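Local coordinates for protein pentalenene synthase (Streptomyces chartreusis NRRL 3882, PDB 6Q4S) that probably catalyses the magnesium-dependent cyclisation of farnesyl diphosphate to 7-epi-alpha-eudesmol, a bicyclic sesquiterpene alcohol, at residues E172-R177 with I219-D224; G182-I187 with M211-A216. All coordinates share one frame; numbering follows the deposited sequence.

Contact 1. Residues E172-R177 with I219-D224; sequences EYAEFR and IGFMND
Asp224 on helix 206-228 takes Arg177 and Tyr173 of helix 170-180 with its two carboxylate oxygens, in the all-helical fold of a terpene synthase. Arg177 NE forms a salt bridge to Asp224 OD1 at 3.0 Å, and NH2 adds a weak bond to the same oxygen. Guanidinium and carboxylate planes are nearly parallel but offset in height, so NE meets OD1 on its syn side from 35° out of the carboxylate plane. The other oxygen, Asp224 OD2, lies at the edge of the Tyr173 ring and accepts a hydrogen bond from Tyr173 OH, modelled very short at 2.5 Å; Leu240 N is its second donor. With CG anti to the backbone N (chi1 177°), Tyr173 extends its hydroxyl to the carboxylate. Arg177 instead bends at chi2 (63°), and Gly220 CA lies over one face of its guanidinium. A CB on Gly220 would clash with Arg177 CG, so the glycine gives the arginine room to pass; NH2 also reaches Gly220 O weakly at 3.5 Å. By analogy with a close relative, Arg177 probably binds the substrate and Asn223 a magnesium ion. Held by the carboxylate of Asp224, and by Thr180 OG1 at NH1, the arginine is probably positioned for the substrate. Asn223 OD1 is held by Asn308 of helix 288-313. One water accepts from Arg177 NH2 at 2.8 Å and from Asn223 ND2 at 3.3 Å. Farther out, Ala174 CB touches the edge of the Phe221 ring, 4.1 Å from CZ.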
loop_
_atom_site.group_PDB
_atom_site.type_symbol
_atom_site.label_atom_id
_atom_site.label_comp_id
_atom_site.label_asym_id
_atom_site.label_seq_id
_atom_site.Cartn_x
_atom_site.Cartn_y
_atom_site.Cartn_z
ATOM N N GLU A 172 -14.899 -0.184 -20.064
ATOM C CA GLU A 172 -14.373 0.726 -19.052
ATOM C C GLU A 172 -15.183 0.631 -17.754
ATOM O O GLU A 172 -14.650 0.948 -16.688
ATOM C CB GLU A 172 -14.437 2.222 -19.441
ATOM C CG GLU A 172 -13.579 2.712 -20.634
ATOM C CD GLU A 172 -14.269 3.877 -21.407
ATOM O OE1 GLU A 172 -15.464 3.731 -21.944
ATOM O OE2 GLU A 172 -13.630 4.962 -21.450
ATOM N N TYR A 173 -16.498 0.446 -17.882
ATOM C CA TYR A 173 -17.369 0.417 -16.726
ATOM C C TYR A 173 -17.040 -0.852 -15.954
ATOM O O TYR A 173 -16.876 -0.751 -14.742
ATOM C CB TYR A 173 -18.883 0.493 -17.056
ATOM C CG TYR A 173 -19.688 0.390 -15.794
ATOM C CD1 TYR A 173 -19.851 1.497 -14.964
ATOM C CD2 TYR A 173 -20.189 -0.814 -15.393
ATOM C CE1 TYR A 173 -20.521 1.418 -13.765
ATOM C CE2 TYR A 173 -20.859 -0.932 -14.172
ATOM C CZ TYR A 173 -21.023 0.166 -13.358
ATOM O OH TYR A 173 -21.692 0.017 -12.174
ATOM N N ALA A 174 -16.896 -1.987 -16.643
ATOM C CA ALA A 174 -16.614 -3.260 -16.022
ATOM C C ALA A 174 -15.277 -3.198 -15.297
ATOM O O ALA A 174 -15.171 -3.618 -14.142
ATOM C CB ALA A 174 -16.559 -4.360 -17.044
ATOM N N GLU A 175 -14.256 -2.646 -15.967
ATOM C CA GLU A 175 -12.924 -2.450 -15.332
ATOM C C GLU A 175 -13.011 -1.589 -14.097
ATOM O O GLU A 175 -12.455 -1.944 -13.073
ATOM C CB GLU A 175 -11.918 -1.782 -16.280
ATOM C CG GLU A 175 -10.477 -1.799 -15.771
ATOM C CD GLU A 175 -9.447 -1.316 -16.809
ATOM O OE1 GLU A 175 -8.687 -0.375 -16.457
ATOM O OE2 GLU A 175 -9.411 -1.870 -17.952
ATOM N N PHE A 176 -13.676 -0.448 -14.218
ATOM C CA PHE A 176 -13.852 0.473 -13.099
ATOM C C PHE A 176 -14.638 -0.135 -11.864
ATOM O O PHE A 176 -14.300 0.137 -10.666
ATOM C CB PHE A 176 -14.584 1.694 -13.567
ATOM C CG PHE A 176 -14.619 2.819 -12.591
ATOM C CD1 PHE A 176 -13.469 3.392 -12.117
ATOM C CD2 PHE A 176 -15.822 3.358 -12.165
ATOM C CE1 PHE A 176 -13.516 4.467 -11.216
ATOM C CE2 PHE A 176 -15.875 4.442 -11.298
ATOM C CZ PHE A 176 -14.719 4.990 -10.799
ATOM N N ARG A 177 -15.623 -0.949 -12.171
ATOM C CA ARG A 177 -16.554 -1.445 -11.145
ATOM C C ARG A 177 -15.808 -2.497 -10.322
ATOM O O ARG A 177 -16.090 -2.621 -9.132
ATOM C CB ARG A 177 -17.789 -2.074 -11.731
ATOM C CG ARG A 177 -18.806 -2.606 -10.718
ATOM C CD ARG A 177 -19.316 -1.447 -9.928
ATOM N NE ARG A 177 -20.375 -1.861 -9.071
ATOM C CZ ARG A 177 -20.404 -1.671 -7.763
ATOM N NH1 ARG A 177 -19.379 -1.076 -7.104
ATOM N NH2 ARG A 177 -21.451 -2.149 -7.108
ATOM N N ILE A 219 -19.686 -9.860 -7.604
ATOM C CA ILE A 219 -20.386 -9.104 -6.564
ATOM C C ILE A 219 -20.767 -7.719 -7.026
ATOM O O ILE A 219 -21.854 -7.272 -6.724
ATOM C CB ILE A 219 -19.568 -9.037 -5.246
ATOM C CG1 ILE A 219 -19.482 -10.417 -4.657
ATOM C CG2 ILE A 219 -20.215 -8.048 -4.252
ATOM C CD1 ILE A 219 -18.281 -10.592 -3.737
ATOM N N GLY A 220 -19.897 -7.041 -7.781
ATOM C CA GLY A 220 -20.250 -5.656 -8.235
ATOM C C GLY A 220 -21.445 -5.688 -9.191
ATOM O O GLY A 220 -22.337 -4.833 -9.127
ATOM N N PHE A 221 -21.460 -6.693 -10.052
ATOM C CA PHE A 221 -22.570 -6.832 -11.044
ATOM C C PHE A 221 -23.895 -7.240 -10.353
ATOM O O PHE A 221 -24.953 -6.712 -10.689
ATOM C CB PHE A 221 -22.215 -7.850 -12.093
ATOM C CG PHE A 221 -21.072 -7.443 -13.028
ATOM C CD1 PHE A 221 -20.574 -6.147 -13.126
ATOM C CD2 PHE A 221 -20.493 -8.418 -13.805
ATOM C CE1 PHE A 221 -19.486 -5.844 -13.979
ATOM C CE2 PHE A 221 -19.419 -8.128 -14.653
ATOM C CZ PHE A 221 -18.933 -6.862 -14.752
ATOM N N MET A 222 -23.843 -8.137 -9.342
ATOM C CA MET A 222 -25.063 -8.452 -8.556
ATOM C C MET A 222 -25.573 -7.254 -7.825
ATOM O O MET A 222 -26.780 -6.968 -7.807
ATOM C CB MET A 222 -24.797 -9.602 -7.543
ATOM C CG MET A 222 -24.505 -10.931 -8.226
ATOM S SD MET A 222 -24.378 -12.489 -7.243
ATOM C CE MET A 222 -25.696 -12.091 -6.193
ATOM N N ASN A 223 -24.665 -6.508 -7.213
ATOM C CA ASN A 223 -25.076 -5.312 -6.592
ATOM C C ASN A 223 -25.662 -4.274 -7.554
ATOM O O ASN A 223 -26.611 -3.606 -7.159
ATOM C CB ASN A 223 -23.975 -4.661 -5.771
ATOM C CG ASN A 223 -23.574 -5.490 -4.532
ATOM O OD1 ASN A 223 -24.159 -6.523 -4.239
ATOM N ND2 ASN A 223 -22.556 -5.036 -3.842
ATOM N N ASP A 224 -25.137 -4.123 -8.781
ATOM C CA ASP A 224 -25.798 -3.224 -9.747
ATOM C C ASP A 224 -27.222 -3.719 -10.134
ATOM O O ASP A 224 -28.107 -2.938 -10.197
ATOM C CB ASP A 224 -24.981 -3.115 -11.016
ATOM C CG ASP A 224 -23.666 -2.309 -10.832
ATOM O OD1 ASP A 224 -23.311 -1.874 -9.680
ATOM O OD2 ASP A 224 -23.032 -2.055 -11.894
HETATM O O HOH W 1 -21.280 -2.070 -4.332
#

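Contact 2. Residues G182-I187 with M211-A216; sequences GIHHSI and MRDLAA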
loop_
_atom_site.group_PDB
_atom_site.type_symbol
_atom_site.label_atom_id
_atom_site.label_comp_id
_atom_site.label_asym_id
_atom_site.label_seq_id
_atom_site.Cartn_x
_atom_site.Cartn_y
_atom_site.Cartn_z
ATOM N N GLY A 182 -14.594 -2.956 -4.046
ATOM C CA GLY A 182 -13.873 -3.011 -2.742
ATOM C C GLY A 182 -13.844 -4.416 -2.095
ATOM O O GLY A 182 -13.818 -4.583 -0.840
ATOM N N ILE A 183 -13.791 -5.421 -2.939
ATOM C CA ILE A 183 -13.915 -6.778 -2.494
ATOM C C ILE A 183 -12.545 -7.406 -2.225
ATOM O O ILE A 183 -12.442 -8.388 -1.498
ATOM C CB ILE A 183 -14.689 -7.584 -3.564
ATOM C CG1 ILE A 183 -16.179 -7.308 -3.426
ATOM C CG2 ILE A 183 -14.460 -9.061 -3.453
ATOM C CD1 ILE A 183 -16.782 -7.602 -2.042
ATOM N N HIS A 184 -11.479 -6.902 -2.849
ATOM C CA HIS A 184 -10.172 -7.460 -2.567
ATOM C C HIS A 184 -9.828 -7.331 -1.056
ATOM O O HIS A 184 -9.365 -8.307 -0.440
ATOM C CB HIS A 184 -9.090 -6.797 -3.441
ATOM C CG HIS A 184 -9.180 -7.217 -4.884
ATOM N ND1 HIS A 184 -10.133 -6.725 -5.755
ATOM C CD2 HIS A 184 -8.450 -8.108 -5.591
ATOM C CE1 HIS A 184 -9.977 -7.313 -6.935
ATOM N NE2 HIS A 184 -8.956 -8.145 -6.858
ATOM N N HIS A 185 -9.994 -6.130 -0.504
ATOM C CA HIS A 185 -9.653 -5.896 0.926
ATOM C C HIS A 185 -10.670 -6.641 1.810
ATOM O O HIS A 185 -10.329 -7.090 2.966
ATOM C CB HIS A 185 -9.576 -4.411 1.310
ATOM C CG HIS A 185 -10.853 -3.662 1.159
ATOM N ND1 HIS A 185 -11.886 -3.728 2.079
ATOM C CD2 HIS A 185 -11.235 -2.731 0.253
ATOM C CE1 HIS A 185 -12.866 -2.940 1.707
ATOM N NE2 HIS A 185 -12.478 -2.301 0.616
ATOM N N SER A 186 -11.908 -6.750 1.292
ATOM C CA SER A 186 -12.975 -7.507 2.023
ATOM C C SER A 186 -12.601 -8.961 2.223
ATOM O O SER A 186 -12.820 -9.504 3.339
ATOM C CB SER A 186 -14.345 -7.305 1.383
ATOM O OG SER A 186 -14.623 -5.926 1.250
ATOM N N ILE A 187 -12.048 -9.583 1.180
ATOM C CA ILE A 187 -11.545 -10.952 1.222
ATOM C C ILE A 187 -10.330 -11.060 2.114
ATOM O O ILE A 187 -10.249 -11.963 2.982
ATOM C CB ILE A 187 -11.221 -11.492 -0.172
ATOM C CG1 ILE A 187 -12.526 -11.723 -0.959
ATOM C CG2 ILE A 187 -10.467 -12.831 -0.091
ATOM C CD1 ILE A 187 -12.331 -11.660 -2.474
ATOM N N MET A 211 -9.216 -15.396 -9.324
ATOM C CA MET A 211 -10.382 -15.664 -8.517
ATOM C C MET A 211 -10.903 -14.445 -7.745
ATOM O O MET A 211 -12.094 -14.239 -7.667
ATOM C CB MET A 211 -10.132 -16.810 -7.545
ATOM C CG MET A 211 -10.126 -18.150 -8.254
ATOM S SD MET A 211 -9.583 -19.529 -7.217
ATOM C CE MET A 211 -10.867 -19.758 -6.004
ATOM N N ARG A 212 -9.984 -13.657 -7.188
ATOM C CA ARG A 212 -10.325 -12.444 -6.474
ATOM C C ARG A 212 -10.960 -11.416 -7.418
ATOM O O ARG A 212 -11.959 -10.772 -7.073
ATOM C CB ARG A 212 -9.057 -11.870 -5.800
ATOM C CG ARG A 212 -8.539 -12.739 -4.650
ATOM C CD ARG A 212 -7.076 -12.500 -4.261
ATOM N NE ARG A 212 -6.769 -11.147 -3.776
ATOM C CZ ARG A 212 -6.917 -10.696 -2.524
ATOM N NH1 ARG A 212 -7.403 -11.464 -1.569
ATOM N NH2 ARG A 212 -6.537 -9.449 -2.218
ATOM N N ASP A 213 -10.370 -11.265 -8.594
ATOM C CA ASP A 213 -10.938 -10.384 -9.616
ATOM C C ASP A 213 -12.329 -10.813 -10.056
ATOM O O ASP A 213 -13.232 -9.962 -10.119
ATOM C CB ASP A 213 -10.064 -10.323 -10.831
ATOM C CG ASP A 213 -8.823 -9.488 -10.634
ATOM O OD1 ASP A 213 -8.719 -8.605 -9.726
ATOM O OD2 ASP A 213 -7.953 -9.672 -11.491
ATOM N N LEU A 214 -12.532 -12.099 -10.301
ATOM C CA LEU A 214 -13.919 -12.569 -10.651
ATOM C C LEU A 214 -14.928 -12.462 -9.522
ATOM O O LEU A 214 -16.097 -12.152 -9.739
ATOM C CB LEU A 214 -13.884 -14.001 -11.143
ATOM C CG LEU A 214 -13.102 -14.223 -12.429
ATOM C CD1 LEU A 214 -12.764 -15.673 -12.604
ATOM C CD2 LEU A 214 -13.866 -13.740 -13.682
ATOM N N ALA A 215 -14.498 -12.715 -8.281
ATOM C CA ALA A 215 -15.356 -12.511 -7.147
ATOM C C ALA A 215 -15.762 -11.046 -7.099
ATOM O O ALA A 215 -16.916 -10.699 -6.794
ATOM C CB ALA A 215 -14.668 -12.922 -5.834
ATOM N N ALA A 216 -14.823 -10.147 -7.357
ATOM C CA ALA A 216 -15.168 -8.738 -7.314
ATOM C C ALA A 216 -16.162 -8.380 -8.475
ATOM O O ALA A 216 -17.137 -7.622 -8.299
ATOM C CB ALA A 216 -13.932 -7.907 -7.426
#
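The imidazole of His184 has Asp213 OD1 at its edge, close to the ring plane, where His184 NE2 donates to that oxygen over 2.9 Å. The carboxylate plane is turned well away from the ring, and OD1 is approached on its anti side; the N-H...O angle of 134° makes the bond noticeably bent. Arg212 CB and Ala216 CB meet the imidazole obliquely, the former 3.8 Å from His184 CD2. The Arg212 guanidinium, steeply inclined to the imidazole, has His184 CA over one face, while Ile187 CG2 approaches NH1 obliquely at 3.7 Å. A bend at chi3 (62°) brings this guanidinium back against helix 183-194, where Asp188 forms a salt bridge with NH2. Without the imidazole, with an alanine here, Asp213 OD1 would probably lose this donor and a gap would open beside Arg212 CB and Ala216 CB. Beyond the polar groups, Ile183 CB packs on Ala216 CB at 3.9 Å and Ile187 CD1 on Ala215 CB at 4.3 Å, the small alanines letting the isoleucines come close to helix 206-228. Trp304 and Ile301 of helix 288-313 extend this apolar layer. Gly182, with positive phi, breaks from helical geometry just after helix 170-180, and its O accepts from Ser186 OG at 2.6 Å. The axes of 183-187 and 211-216 cross at 117°, and the arrangement belongs to the buried interior of the class I terpene synthase alpha-helical fold.

After the helices from 19-32 to 136-161, the chain enters helix 170-180, whose residues 172-177 form one side of contact 1. It turns at Gly182 into helix 183-194, which supplies 182-187 to contact 2, and then passes through helix 200-203 to helix 206-228. There 211-216 closes the inner loop of 23 residues, and 219-224, about two turns farther along the same helix, closes the outer loop of 41, so contact 2 nests within contact 1. Helix 206-228 thus ties two consecutive helices together. The contact centres are 12 Å apart, and the contacts touch where Ile219 CD1 meets Ile183 CD1 at 3.7 Å, joining the buried interior to the probable substrate- and magnesium-binding region.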